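Local coordinates for protein PadR family transcriptional regulator (Streptococcus pneumoniae, PDB 5ZQH) that probably acts as a DNA-binding transcriptional regulator of the PadR family, working as a dimer of winged helix-turn-helix subunits, at residues K20-Y23 with G24-V28; V8-G11 with C12-M16; Q49-K53 with N54-R58; Q29-E33 with A34-T38. All blocks are in the same frame, centred on the assembly; numbering follows the deposited sequence.

Contact 1: residues K20-Y23 with G24-V28; sequences KERY and GYELV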
loop_
_atom_site.group_PDB
_atom_site.type_symbol
_atom_site.label_atom_id
_atom_site.label_comp_id
_atom_site.label_asym_id
_atom_site.label_seq_id
_atom_site.Cartn_x
_atom_site.Cartn_y
_atom_site.Cartn_z
ATOM N N LYS A 20 13.697 15.311 9.314
ATOM C CA LYS A 20 13.720 16.256 10.423
ATOM C C LYS A 20 12.849 15.749 11.571
ATOM O O LYS A 20 11.693 15.360 11.378
ATOM C CB LYS A 20 13.250 17.642 9.966
ATOM C CG LYS A 20 13.544 18.758 10.953
ATOM C CD LYS A 20 12.544 19.893 10.805
ATOM C CE LYS A 20 12.555 20.819 12.016
ATOM N NZ LYS A 20 11.893 20.243 13.231
ATOM N N GLU A 21 13.444 15.752 12.761
ATOM C CA GLU A 21 12.781 15.488 14.032
ATOM C C GLU A 21 11.548 16.398 14.175
ATOM O O GLU A 21 11.681 17.629 14.200
ATOM C CB GLU A 21 13.795 15.770 15.141
ATOM C CG GLU A 21 13.531 15.099 16.472
ATOM C CD GLU A 21 14.686 15.270 17.441
ATOM O OE1 GLU A 21 15.861 15.166 17.001
ATOM O OE2 GLU A 21 14.418 15.510 18.645
ATOM N N ARG A 22 10.360 15.791 14.241
ATOM C CA ARG A 22 9.088 16.536 14.236
ATOM C C ARG A 22 8.120 16.125 15.344
ATOM O O ARG A 22 8.068 14.949 15.717
ATOM C CB ARG A 22 8.385 16.369 12.885
ATOM C CG ARG A 22 8.873 17.312 11.797
ATOM C CD ARG A 22 7.934 17.297 10.601
ATOM N NE ARG A 22 8.446 18.102 9.494
ATOM C CZ ARG A 22 9.174 17.641 8.478
ATOM N NH1 ARG A 22 9.505 16.354 8.390
ATOM N NH2 ARG A 22 9.577 18.484 7.537
ATOM N N TYR A 23 7.350 17.091 15.851
ATOM C CA TYR A 23 6.238 16.794 16.766
ATOM C C TYR A 23 4.897 16.645 16.029
ATOM O O TYR A 23 4.769 17.061 14.874
ATOM C CB TYR A 23 6.170 17.767 17.966
ATOM C CG TYR A 23 5.841 19.222 17.688
ATOM C CD1 TYR A 23 4.514 19.670 17.652
ATOM C CD2 TYR A 23 6.859 20.167 17.518
ATOM C CE1 TYR A 23 4.213 21.009 17.415
ATOM C CE2 TYR A 23 6.569 21.512 17.290
ATOM C CZ TYR A 23 5.247 21.926 17.233
ATOM O OH TYR A 23 4.956 23.251 17.003
ATOM N N GLY A 24 3.925 16.031 16.709
ATOM C CA GLY A 24 2.614 15.665 16.156
ATOM C C GLY A 24 1.882 16.682 15.295
ATOM O O GLY A 24 1.425 16.346 14.205
ATOM N N TYR A 25 1.775 17.920 15.783
ATOM C CA TYR A 25 1.115 19.011 15.044
ATOM C C TYR A 25 1.829 19.319 13.736
ATOM O O TYR A 25 1.180 19.431 12.693
ATOM C CB TYR A 25 1.002 20.283 15.896
ATOM C CG TYR A 25 0.385 21.484 15.191
ATOM C CD1 TYR A 25 -1.004 21.648 15.136
ATOM C CD2 TYR A 25 1.192 22.476 14.600
ATOM C CE1 TYR A 25 -1.575 22.749 14.503
ATOM C CE2 TYR A 25 0.628 23.580 13.962
ATOM C CZ TYR A 25 -0.755 23.711 13.921
ATOM O OH TYR A 25 -1.331 24.796 13.304
ATOM N N GLU A 26 3.155 19.456 13.796
ATOM C CA GLU A 26 3.917 19.839 12.615
ATOM C C GLU A 26 4.030 18.728 11.564
ATOM O O GLU A 26 4.184 19.024 10.385
ATOM C CB GLU A 26 5.262 20.511 12.958
ATOM C CG GLU A 26 6.303 19.684 13.694
ATOM C CD GLU A 26 7.570 20.474 13.997
ATOM O OE1 GLU A 26 7.472 21.655 14.406
ATOM O OE2 GLU A 26 8.674 19.917 13.822
ATOM N N LEU A 27 3.906 17.470 11.995
ATOM C CA LEU A 27 3.830 16.324 11.078
ATOM C C LEU A 27 2.546 16.315 10.254
ATOM O O LEU A 27 2.603 16.076 9.047
ATOM C CB LEU A 27 4.003 14.989 11.812
ATOM C CG LEU A 27 5.388 14.333 11.738
ATOM C CD1 LEU A 27 5.589 13.388 12.914
ATOM C CD2 LEU A 27 5.618 13.607 10.415
ATOM N N VAL A 28 1.406 16.584 10.900
ATOM C CA VAL A 28 0.101 16.673 10.219
ATOM C C VAL A 28 0.120 17.786 9.157
ATOM O O VAL A 28 -0.386 17.597 8.042
ATOM C CB VAL A 28 -1.076 16.853 11.226
ATOM C CG1 VAL A 28 -2.413 17.070 10.520
ATOM C CG2 VAL A 28 -1.180 15.647 12.155
#
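E26 folds back over the ring of Y23, and this stacked pair is the tight part of the contact. E26 CG lies 4.0 Å from the centroid of the Y23 ring and 13° off the normal, a CH-pi contact over one face. The carboxylate carries on outward over the CD2-CE2 side of the ring, the two planes 29° apart, with E26 OE1 3.0 Å from Y23 CE2. A chi1 of 64° sets E26 CG between its backbone N and carbonyl carbon, which swings the chain back toward the residues preceding the helix. Beside this stack the backbone bond from L27 N to Y23 O, 3.0 Å long, closes the first helical turn. The aliphatic stem of R22 fills the inner flank: R22 CG is 3.3 Å from E26 OE2, and R22 CB is 3.8 Å from L27 CG, on the buried side of the helix.

Toward solvent the fit is looser. Y25 runs alongside Y23 in the same direction and touches it through its stem, with Y25 CB 3.6 Å from Y23 CE1. K20, bent at its last torsion, reaches E26 OE2 with NZ at 3.3 Å, a salt bridge whose hydrogen bond is weak. K20 NZ has a shorter bond to E21 O, 2.8 Å, so the lysine is held mainly within its own loop. On the sheet side Y72 meets the Y23 ring edge-to-face, and R22 pairs with F73 through backbone bonds. A short strand at the sheet edge, passing through Y23 at the N-cap position into helix 24-34, is a feature of the winged helix-turn-helix fold.

Contact 2: residues V8-G11 with C12-M16; sequences VLEG and CVLDM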
loop_
_atom_site.group_PDB
_atom_site.type_symbol
_atom_site.label_atom_id
_atom_site.label_comp_id
_atom_site.label_asym_id
_atom_site.label_seq_id
_atom_site.Cartn_x
_atom_site.Cartn_y
_atom_site.Cartn_z
ATOM N N VAL A 8 1.287 3.619 2.506
ATOM C CA VAL A 8 1.902 4.855 2.005
ATOM C C VAL A 8 2.150 5.875 3.131
ATOM O O VAL A 8 3.302 6.322 3.293
ATOM C CB VAL A 8 1.153 5.458 0.783
ATOM C CG1 VAL A 8 1.646 6.863 0.460
ATOM C CG2 VAL A 8 1.324 4.562 -0.436
ATOM N N LEU A 9 1.114 6.224 3.910
ATOM C CA LEU A 9 1.326 7.163 5.030
ATOM C C LEU A 9 2.292 6.673 6.103
ATOM O O LEU A 9 2.970 7.498 6.717
ATOM C CB LEU A 9 0.056 7.796 5.644
ATOM C CG LEU A 9 -1.352 7.241 5.811
ATOM C CD1 LEU A 9 -1.929 7.635 7.168
ATOM C CD2 LEU A 9 -2.216 7.816 4.708
ATOM N N GLU A 10 2.372 5.356 6.313
ATOM C CA GLU A 10 3.370 4.802 7.233
ATOM C C GLU A 10 4.773 5.177 6.769
ATOM O O GLU A 10 5.508 5.836 7.504
ATOM C CB GLU A 10 3.248 3.288 7.398
ATOM C CG GLU A 10 4.041 2.779 8.595
ATOM C CD GLU A 10 4.196 1.273 8.619
ATOM O OE1 GLU A 10 5.031 0.745 7.852
ATOM O OE2 GLU A 10 3.492 0.619 9.427
ATOM N N GLY A 11 5.105 4.768 5.543
ATOM C CA GLY A 11 6.364 5.117 4.885
ATOM C C GLY A 11 6.652 6.605 4.838
ATOM O O GLY A 11 7.766 7.023 5.163
ATOM N N CYS A 12 5.643 7.396 4.457
ATOM C CA CYS A 12 5.764 8.868 4.386
ATOM C C CYS A 12 6.009 9.530 5.747
ATOM O O CYS A 12 6.900 10.370 5.859
ATOM C CB CYS A 12 4.563 9.502 3.664
ATOM S SG CYS A 12 4.489 9.132 1.892
ATOM N N VAL A 13 5.236 9.137 6.766
ATOM C CA VAL A 13 5.431 9.611 8.164
ATOM C C VAL A 13 6.828 9.250 8.704
ATOM O O VAL A 13 7.508 10.090 9.295
ATOM C CB VAL A 13 4.279 9.147 9.113
ATOM C CG1 VAL A 13 4.661 9.216 10.587
ATOM C CG2 VAL A 13 3.029 9.981 8.875
ATOM N N LEU A 14 7.234 8.004 8.479
ATOM C CA LEU A 14 8.572 7.509 8.811
ATOM C C LEU A 14 9.700 8.297 8.126
ATOM O O LEU A 14 10.683 8.662 8.783
ATOM C CB LEU A 14 8.668 6.013 8.481
ATOM C CG LEU A 14 8.876 4.908 9.534
ATOM C CD1 LEU A 14 8.548 5.296 10.973
ATOM C CD2 LEU A 14 8.133 3.643 9.120
ATOM N N ASP A 15 9.538 8.568 6.827
ATOM C CA ASP A 15 10.506 9.354 6.045
ATOM C C ASP A 15 10.636 10.793 6.547
ATOM O O ASP A 15 11.753 11.289 6.708
ATOM C CB ASP A 15 10.154 9.326 4.551
ATOM C CG ASP A 15 11.281 9.856 3.663
ATOM O OD1 ASP A 15 12.375 9.248 3.639
ATOM O OD2 ASP A 15 11.060 10.875 2.976
ATOM N N MET A 16 9.495 11.440 6.802
ATOM C CA MET A 16 9.440 12.811 7.325
ATOM C C MET A 16 10.151 12.974 8.668
ATOM O O MET A 16 10.857 13.962 8.874
ATOM C CB MET A 16 7.996 13.300 7.429
ATOM C CG MET A 16 7.378 13.676 6.097
ATOM S SD MET A 16 5.629 14.060 6.270
ATOM C CE MET A 16 5.218 14.449 4.569
#
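V8 and C12 meet one helical turn apart, joined both by backbone and by side chain within helix 3-19. The backbone bonds come first: C12 N to V8 O measures 2.8 Å, V13 N to L9 O 2.8 Å, L14 N to E10 O 2.9 Å and D15 N to G11 O 2.9 Å. Four successive i to i+4 bonds of nearly equal length, with N-H...O angles running from 154° at D15 to 167° at L14, are the evidence for regular alpha-helix running straight through G11.

Apolar contacts between side chains are fewer. C12 SG, turned beside its own backbone N by a chi1 of -69°, leans back over the preceding turn and comes 3.9 Å from V8 CG1. On another flank L14 CD2 approaches the aliphatic CG of E10 at 4.2 Å, a marginal touch.

The polar group of D15 is satisfied outside the two segments: OD1 accepts from W87 NE1 of helix 77-101 and OD2 from Q19 NE2, so both carboxylate oxygens have a partner.

Packing onto other elements divides the helix surface. V13 meets L31 and L47, while L14 lies against L51 and W56; V8 and C12 turn to V97 and I100 of the second subunit. Helix 3-19, shared between the helix-turn-helix core and the dimer interface, is consistent with the PadR winged-helix architecture.

Contact 3: residues Q49-K53 with N54-R58; sequences QKLEK and NQWIR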
loop_
_atom_site.group_PDB
_atom_site.type_symbol
_atom_site.label_atom_id
_atom_site.label_comp_id
_atom_site.label_asym_id
_atom_site.label_seq_id
_atom_site.Cartn_x
_atom_site.Cartn_y
_atom_site.Cartn_z
ATOM N N GLN A 49 1.451 6.667 17.549
ATOM C CA GLN A 49 1.334 5.828 18.747
ATOM C C GLN A 49 1.843 4.403 18.485
ATOM O O GLN A 49 2.580 3.852 19.305
ATOM C CB GLN A 49 -0.124 5.787 19.219
ATOM C CG GLN A 49 -0.320 5.580 20.713
ATOM C CD GLN A 49 -1.021 6.748 21.386
ATOM O OE1 GLN A 49 -2.047 7.245 20.901
ATOM N NE2 GLN A 49 -0.485 7.182 22.518
ATOM N N LYS A 50 1.451 3.838 17.334
ATOM C CA LYS A 50 1.827 2.489 16.908
ATOM C C LYS A 50 3.331 2.349 16.682
ATOM O O LYS A 50 3.944 1.407 17.188
ATOM C CB LYS A 50 1.044 2.078 15.657
ATOM C CG LYS A 50 1.158 0.601 15.280
ATOM C CD LYS A 50 0.139 0.208 14.220
ATOM C CE LYS A 50 0.633 0.502 12.812
ATOM N NZ LYS A 50 -0.427 1.132 11.973
ATOM N N LEU A 51 3.900 3.294 15.928
ATOM C CA LEU A 51 5.329 3.368 15.632
ATOM C C LEU A 51 6.198 3.524 16.886
ATOM O O LEU A 51 7.245 2.890 16.984
ATOM C CB LEU A 51 5.595 4.528 14.664
ATOM C CG LEU A 51 5.568 4.481 13.127
ATOM C CD1 LEU A 51 4.709 3.384 12.504
ATOM C CD2 LEU A 51 5.132 5.849 12.623
ATOM N N GLU A 52 5.769 4.361 17.836
ATOM C CA GLU A 52 6.501 4.540 19.105
ATOM C C GLU A 52 6.518 3.250 19.938
ATOM O O GLU A 52 7.567 2.853 20.456
ATOM C CB GLU A 52 5.933 5.711 19.926
ATOM C CG GLU A 52 6.819 6.130 21.100
ATOM C CD GLU A 52 6.195 7.166 22.032
ATOM O OE1 GLU A 52 5.003 7.525 21.868
ATOM O OE2 GLU A 52 6.914 7.633 22.950
ATOM N N LYS A 53 5.351 2.614 20.049
ATOM C CA LYS A 53 5.181 1.339 20.754
ATOM C C LYS A 53 5.952 0.200 20.062
ATOM O O LYS A 53 6.531 -0.660 20.736
ATOM C CB LYS A 53 3.674 1.040 20.937
ATOM C CG LYS A 53 3.305 -0.304 21.557
ATOM C CD LYS A 53 2.757 -1.219 20.471
ATOM C CE LYS A 53 3.275 -2.642 20.587
ATOM N NZ LYS A 53 3.108 -3.353 19.287
ATOM N N ASN A 54 5.980 0.227 18.725
ATOM C CA ASN A 54 6.807 -0.681 17.912
ATOM C C ASN A 54 8.320 -0.456 18.042
ATOM O O ASN A 54 9.112 -1.242 17.505
ATOM C CB ASN A 54 6.432 -0.566 16.427
ATOM C CG ASN A 54 5.143 -1.284 16.074
ATOM O OD1 ASN A 54 4.580 -2.043 16.874
ATOM N ND2 ASN A 54 4.662 -1.040 14.854
ATOM N N GLN A 55 8.704 0.621 18.736
ATOM C CA GLN A 55 10.100 1.066 18.890
ATOM C C GLN A 55 10.771 1.412 17.546
ATOM O O GLN A 55 11.970 1.208 17.370
ATOM C CB GLN A 55 10.935 0.060 19.717
ATOM C CG GLN A 55 10.585 -0.006 21.201
ATOM C CD GLN A 55 11.252 -1.167 21.925
ATOM O OE1 GLN A 55 12.440 -1.453 21.726
ATOM N NE2 GLN A 55 10.489 -1.843 22.782
ATOM N N TRP A 56 9.980 1.934 16.607
ATOM C CA TRP A 56 10.486 2.418 15.318
ATOM C C TRP A 56 10.878 3.886 15.442
ATOM O O TRP A 56 11.852 4.336 14.839
ATOM C CB TRP A 56 9.430 2.246 14.222
ATOM C CG TRP A 56 9.072 0.813 13.861
ATOM C CD1 TRP A 56 9.488 -0.338 14.484
ATOM C CD2 TRP A 56 8.184 0.395 12.814
ATOM N NE1 TRP A 56 8.929 -1.437 13.881
ATOM C CE2 TRP A 56 8.123 -1.019 12.854
ATOM C CE3 TRP A 56 7.442 1.077 11.839
ATOM C CZ2 TRP A 56 7.342 -1.765 11.957
ATOM C CZ3 TRP A 56 6.661 0.333 10.942
ATOM C CH2 TRP A 56 6.625 -1.074 11.009
ATOM N N ILE A 57 10.094 4.629 16.222
ATOM C CA ILE A 57 10.376 6.032 16.542
ATOM C C ILE A 57 10.379 6.242 18.061
ATOM O O ILE A 57 9.894 5.389 18.811
ATOM C CB ILE A 57 9.387 7.010 15.847
ATOM C CG1 ILE A 57 7.948 6.798 16.349
ATOM C CG2 ILE A 57 9.495 6.898 14.328
ATOM C CD1 ILE A 57 6.966 7.887 15.965
ATOM N N ARG A 58 10.932 7.366 18.507
ATOM C CA ARG A 58 10.877 7.741 19.917
ATOM C C ARG A 58 10.422 9.180 20.110
ATOM O O ARG A 58 10.782 10.064 19.323
ATOM C CB ARG A 58 12.212 7.469 20.630
ATOM C CG ARG A 58 13.416 8.291 20.179
ATOM C CD ARG A 58 14.684 7.804 20.864
ATOM N NE ARG A 58 14.694 8.047 22.313
ATOM C CZ ARG A 58 15.617 8.759 22.967
ATOM N NH1 ARG A 58 16.635 9.319 22.325
ATOM N NH2 ARG A 58 15.527 8.914 24.284
#
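L51 O accepts two backbone donors as the chain turns out of the helix: W56 N at 2.9 Å and, weakly, I57 N at 3.4 Å. The companion bond, from Q55 N to E52 O at 3.0 Å, approaches from above the carbonyl plane. With the positive phi of Q55, 61°, the bonds from W56 and Q55 identify a Schellman motif. N54 N still makes its helical bond to K50 O, and across the solvent side K53 curls round through bends at chi2 and chi3 so that its NZ meets N54 OD1 at 3.1 Å, nearly in line with that amide's C=O.

Below the turn the contact is apolar. L51 CD1 lies 3.6 Å from W56 CE3, the leucine coming obliquely to the indole, while N54 ND2 sits over one indole face toward its rim. I57 CG1 packs against L51 CB at 3.7 Å, and I57 O receives a CA-H...O contact from E52 CA.

I57 reaches L14 of helix 3-19 and rests on F73 of strand 69-75. W56 also touches R82 of helix 77-101, which places the turn where helix 45-53 passes into strand 57-63 of the sheet.

Contact 4: residues Q29-E33 with A34-T38; sequences QTLRE and AGFDT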
loop_
_atom_site.group_PDB
_atom_site.type_symbol
_atom_site.label_atom_id
_atom_site.label_comp_id
_atom_site.label_asym_id
_atom_site.label_seq_id
_atom_site.Cartn_x
_atom_site.Cartn_y
_atom_site.Cartn_z
ATOM N N GLN A 29 0.737 18.919 9.498
ATOM C CA GLN A 29 0.834 20.074 8.588
ATOM C C GLN A 29 1.767 19.827 7.410
ATOM O O GLN A 29 1.480 20.269 6.298
ATOM C CB GLN A 29 1.233 21.350 9.341
ATOM C CG GLN A 29 0.242 21.805 10.416
ATOM C CD GLN A 29 -1.115 22.236 9.874
ATOM O OE1 GLN A 29 -1.265 22.566 8.697
ATOM N NE2 GLN A 29 -2.109 22.243 10.743
ATOM N N THR A 30 2.866 19.116 7.662
ATOM C CA THR A 30 3.803 18.678 6.617
ATOM C C THR A 30 3.133 17.680 5.666
ATOM O O THR A 30 3.391 17.694 4.466
ATOM C CB THR A 30 5.088 18.081 7.241
ATOM O OG1 THR A 30 5.606 18.998 8.212
ATOM C CG2 THR A 30 6.172 17.831 6.193
ATOM N N LEU A 31 2.253 16.848 6.222
ATOM C CA LEU A 31 1.497 15.836 5.484
ATOM C C LEU A 31 0.455 16.501 4.569
ATOM O O LEU A 31 0.343 16.143 3.390
ATOM C CB LEU A 31 0.840 14.867 6.477
ATOM C CG LEU A 31 0.902 13.333 6.460
ATOM C CD1 LEU A 31 2.158 12.712 5.860
ATOM C CD2 LEU A 31 0.728 12.842 7.885
ATOM N N ARG A 32 -0.278 17.474 5.110
ATOM C CA ARG A 32 -1.241 18.271 4.338
ATOM C C ARG A 32 -0.571 18.990 3.158
ATOM O O ARG A 32 -1.076 18.938 2.031
ATOM C CB ARG A 32 -1.977 19.278 5.236
ATOM C CG ARG A 32 -2.956 18.667 6.234
ATOM C CD ARG A 32 -3.872 19.726 6.828
ATOM N NE ARG A 32 -4.281 19.420 8.205
ATOM C CZ ARG A 32 -5.312 18.646 8.558
ATOM N NH1 ARG A 32 -6.083 18.056 7.643
ATOM N NH2 ARG A 32 -5.574 18.454 9.844
ATOM N N GLU A 33 0.579 19.617 3.428
ATOM C CA GLU A 33 1.383 20.339 2.429
ATOM C C GLU A 33 1.992 19.455 1.334
ATOM O O GLU A 33 2.393 19.963 0.273
ATOM C CB GLU A 33 2.499 21.127 3.117
ATOM C CG GLU A 33 2.157 22.575 3.425
ATOM C CD GLU A 33 3.240 23.279 4.226
ATOM O OE1 GLU A 33 4.438 23.081 3.919
ATOM O OE2 GLU A 33 2.897 24.033 5.173
ATOM N N ALA A 34 2.071 18.150 1.607
ATOM C CA ALA A 34 2.556 17.153 0.649
ATOM C C ALA A 34 1.436 16.645 -0.264
ATOM O O ALA A 34 1.705 16.020 -1.299
ATOM C CB ALA A 34 3.221 15.996 1.379
ATOM N N GLY A 35 0.188 16.921 0.122
ATOM C CA GLY A 35 -0.983 16.532 -0.669
ATOM C C GLY A 35 -2.118 15.874 0.100
ATOM O O GLY A 35 -3.227 15.744 -0.424
ATOM N N PHE A 36 -1.841 15.464 1.337
ATOM C CA PHE A 36 -2.830 14.829 2.200
ATOM C C PHE A 36 -3.794 15.879 2.790
ATOM O O PHE A 36 -3.841 16.112 4.002
ATOM C CB PHE A 36 -2.133 13.981 3.282
ATOM C CG PHE A 36 -1.262 12.874 2.731
ATOM C CD1 PHE A 36 -1.804 11.619 2.435
ATOM C CD2 PHE A 36 0.105 13.079 2.504
ATOM C CE1 PHE A 36 -1.004 10.598 1.924
ATOM C CE2 PHE A 36 0.906 12.065 1.994
ATOM C CZ PHE A 36 0.352 10.823 1.707
ATOM N N ASP A 37 -4.562 16.503 1.895
ATOM C CA ASP A 37 -5.494 17.586 2.216
ATOM C C ASP A 37 -6.646 17.125 3.095
ATOM O O ASP A 37 -7.121 17.881 3.945
ATOM C CB ASP A 37 -6.081 18.176 0.925
ATOM C CG ASP A 37 -5.032 18.806 0.032
ATOM O OD1 ASP A 37 -4.484 19.867 0.410
ATOM O OD2 ASP A 37 -4.761 18.240 -1.051
ATOM N N THR A 38 -7.078 15.882 2.886
ATOM C CA THR A 38 -8.319 15.360 3.464
ATOM C C THR A 38 -8.139 14.411 4.666
ATOM O O THR A 38 -9.029 13.602 4.962
ATOM C CB THR A 38 -9.194 14.690 2.374
ATOM O OG1 THR A 38 -8.402 13.762 1.619
ATOM C CG2 THR A 38 -9.792 15.737 1.436
#
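A Schellman motif brings the chain out of helix 24-34, and L31 O lies at its centre. F36 N bonds to L31 O at 3.1 Å and A34 N reaches the same oxygen at 3.2 Å, the two donors arriving from opposite faces of the carbonyl plane. The second signature bond runs from G35 N to R32 O, 3.1 Å, with the donor above the plane rather than on a lone pair. G35 has a phi of 133°, where a side chain would collide with A34 O, and glycine avoids this.

F36 then turns inward. Its chi1 of -60° places the ring beside its own backbone N, edge-on to L31 O, with CD2 3.2 Å from that oxygen. The same CD2 meets L31 CD1 at 4.0 Å, the two side chains slanting past one another. In this winged helix-turn-helix domain the F36 ring also meets the second subunit, through a cation-pi contact with K96 of that chain and packing on its I100, which A34 touches as well.

At F36 itself the backbone makes an inverse gamma turn, closed by a weak bond from D37 N to G35 O. R32 runs back along this turn: its CA gives a CA-H...O contact to F36 O, 3.4 Å away, and its CG lies 3.5 Å from F36 O, while its NH1 is hydrogen-bonded to I39 O.

Overall arrangement
Along the chain the order is contact 2, contact 1, contact 4, contact 3. Contacts 1 and 4 occupy the two ends of helix 24-34, about 12 Å apart centre to centre. Contact 2, on helix 3-19, has its centre about 12 Å from the centre of each and touches both, through M16 against R22, L27, L31 and A34. It also packs on contact 3, about 13 Å away centre to centre, through L14 and E10. The centres of contacts 3 and 4 are about 22 Å apart on opposite sides of the chain's centre; contacts 1 and 3 both reach the antiparallel sheet. Helix 3-19 thus ties together the helix-turn-helix and the wing, while contacts 2 and 4 also meet the second subunit, consistent with a dimeric DNA-binding regulator.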